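Local coordinates for protein BPH (Thiobacillus denitrificans, PDB 5OVS) that forms a tetradecameric double-ring proteasome homologue that probably degrades proteins within its inner cavity, at residues G42-A47 against I113-G118. Residues are numbered along the deposited sequence; the frame is centred on the assembly and turned at random.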
loop_
_atom_site.group_PDB
_atom_site.type_symbol
_atom_site.label_atom_id
_atom_site.label_comp_id
_atom_site.label_asym_id
_atom_site.label_seq_id
_atom_site.Cartn_x
_atom_site.Cartn_y
_atom_site.Cartn_z
ATOM N N GLY K 42 -0.437 -1.003 49.354
ATOM C CA GLY K 42 -0.616 -1.781 50.570
ATOM C C GLY K 42 0.759 -2.217 51.053
ATOM O O GLY K 42 1.675 -1.395 51.180
ATOM N N ASP K 43 0.921 -3.515 51.290
ATOM C CA ASP K 43 2.237 -4.049 51.591
ATOM C C ASP K 43 2.857 -4.754 50.379
ATOM O O ASP K 43 3.729 -5.607 50.537
ATOM C CB ASP K 43 2.185 -4.973 52.804
ATOM C CG ASP K 43 1.473 -6.274 52.520
ATOM O OD1 ASP K 43 0.683 -6.336 51.548
ATOM O OD2 ASP K 43 1.712 -7.245 53.281
ATOM N N SER K 44 2.407 -4.399 49.177
ATOM C CA SER K 44 3.088 -4.810 47.952
ATOM C C SER K 44 3.914 -3.665 47.379
ATOM O O SER K 44 3.592 -2.496 47.576
ATOM C CB SER K 44 2.084 -5.280 46.895
ATOM O OG SER K 44 1.446 -6.479 47.287
ATOM N N TYR K 45 4.984 -4.010 46.672
ATOM C CA TYR K 45 5.712 -3.051 45.858
ATOM C C TYR K 45 5.473 -3.434 44.427
ATOM O O TYR K 45 5.607 -4.603 44.075
ATOM C CB TYR K 45 7.202 -3.101 46.129
ATOM C CG TYR K 45 7.590 -2.617 47.499
ATOM C CD1 TYR K 45 7.589 -1.264 47.812
ATOM C CD2 TYR K 45 7.972 -3.512 48.478
ATOM C CE1 TYR K 45 7.955 -0.822 49.076
ATOM C CE2 TYR K 45 8.339 -3.082 49.742
ATOM C CZ TYR K 45 8.327 -1.741 50.035
ATOM O OH TYR K 45 8.693 -1.330 51.294
ATOM N N VAL K 46 5.115 -2.454 43.607
ATOM C CA VAL K 46 4.839 -2.685 42.207
ATOM C C VAL K 46 5.879 -1.943 41.367
ATOM O O VAL K 46 6.041 -0.733 41.498
ATOM C CB VAL K 46 3.409 -2.243 41.837
ATOM C CG1 VAL K 46 3.080 -2.613 40.393
ATOM C CG2 VAL K 46 2.408 -2.878 42.786
ATOM N N ALA K 47 6.583 -2.696 40.529
ATOM C CA ALA K 47 7.624 -2.170 39.659
ATOM C C ALA K 47 7.075 -2.159 38.246
ATOM O O ALA K 47 6.574 -3.173 37.772
ATOM C CB ALA K 47 8.870 -3.034 39.743
ATOM N N ILE K 113 5.295 -7.664 41.013
ATOM C CA ILE K 113 4.627 -7.373 42.285
ATOM C C ILE K 113 5.254 -8.223 43.380
ATOM O O ILE K 113 5.133 -9.444 43.362
ATOM C CB ILE K 113 3.142 -7.712 42.213
ATOM C CG1 ILE K 113 2.475 -6.841 41.159
ATOM C CG2 ILE K 113 2.472 -7.522 43.591
ATOM C CD1 ILE K 113 1.120 -7.343 40.742
ATOM N N ALA K 114 5.930 -7.567 44.316
ATOM C CA ALA K 114 6.549 -8.235 45.446
ATOM C C ALA K 114 5.716 -7.984 46.698
ATOM O O ALA K 114 5.399 -6.854 47.020
ATOM C CB ALA K 114 7.954 -7.710 45.652
ATOM N N ASN K 115 5.352 -9.046 47.400
ATOM C CA ASN K 115 4.823 -8.901 48.762
ATOM C C ASN K 115 5.144 -10.129 49.611
ATOM O O ASN K 115 5.532 -11.168 49.073
ATOM C CB ASN K 115 3.323 -8.578 48.743
ATOM C CG ASN K 115 2.471 -9.735 48.254
ATOM O OD1 ASN K 115 2.370 -10.776 48.903
ATOM N ND2 ASN K 115 1.816 -9.533 47.124
ATOM N N PRO K 116 4.990 -10.018 50.943
ATOM C CA PRO K 116 5.364 -11.146 51.781
ATOM C C PRO K 116 4.823 -12.507 51.324
ATOM O O PRO K 116 5.470 -13.528 51.573
ATOM C CB PRO K 116 4.803 -10.756 53.156
ATOM C CG PRO K 116 4.899 -9.270 53.169
ATOM C CD PRO K 116 4.592 -8.849 51.753
ATOM N N ARG K 117 3.674 -12.541 50.654
ATOM C CA ARG K 117 3.089 -13.825 50.282
ATOM C C ARG K 117 3.534 -14.384 48.923
ATOM O O ARG K 117 3.057 -15.427 48.510
ATOM C CB ARG K 117 1.565 -13.775 50.448
ATOM C CG ARG K 117 1.191 -13.703 51.934
ATOM C CD ARG K 117 -0.118 -13.001 52.274
ATOM N NE ARG K 117 -0.299 -11.660 51.698
ATOM C CZ ARG K 117 0.350 -10.557 52.071
ATOM N NH1 ARG K 117 1.286 -10.592 53.014
ATOM N NH2 ARG K 117 0.069 -9.406 51.472
ATOM N N GLY K 118 4.454 -13.708 48.240
ATOM C CA GLY K 118 5.059 -14.272 47.029
ATOM C C GLY K 118 5.549 -13.216 46.063
ATOM O O GLY K 118 5.358 -12.027 46.281
#
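Tyr45 and Ala114 form the hydrogen-bonded pair of an antiparallel beta contact between neighbouring strands 44-48 and 111-115, inside one of the two sheets of the proteasome-type alpha-beta-beta-alpha sandwich. Tyr45 N gives to Ala114 O at 2.9 Å and Ala114 N returns a bond to Tyr45 O, both nearly straight and in the carbonyl planes. The side chains of this pair face the other sheet, where the Tyr45 ring stacks on Phe184, while Val46 and Ile113 turn to the opposite face.

Where strand 44-48 begins and strand 111-115 runs out, side chains add to the contact. Asn115 begins a type I turn to Gly118, its OD1 accepting from Arg117 N at 2.8 Å, an Asx turn; its ND2 reaches Ser44 OG in a weak bond. Arg117, bent at chi3 (-51°), brings its guanidinium nearly coplanar with the Asp43 carboxylate, while NE pairs with Asp72. A leucine in place of Arg117 would probably leave both Asp43 and Asp72 without their cationic mate. In the salt bridge to Asp43, Arg117 NH2 meets the syn lone pair of Asp43 OD1 at 3.1 Å, with that oxygen only 3° out of the guanidinium plane.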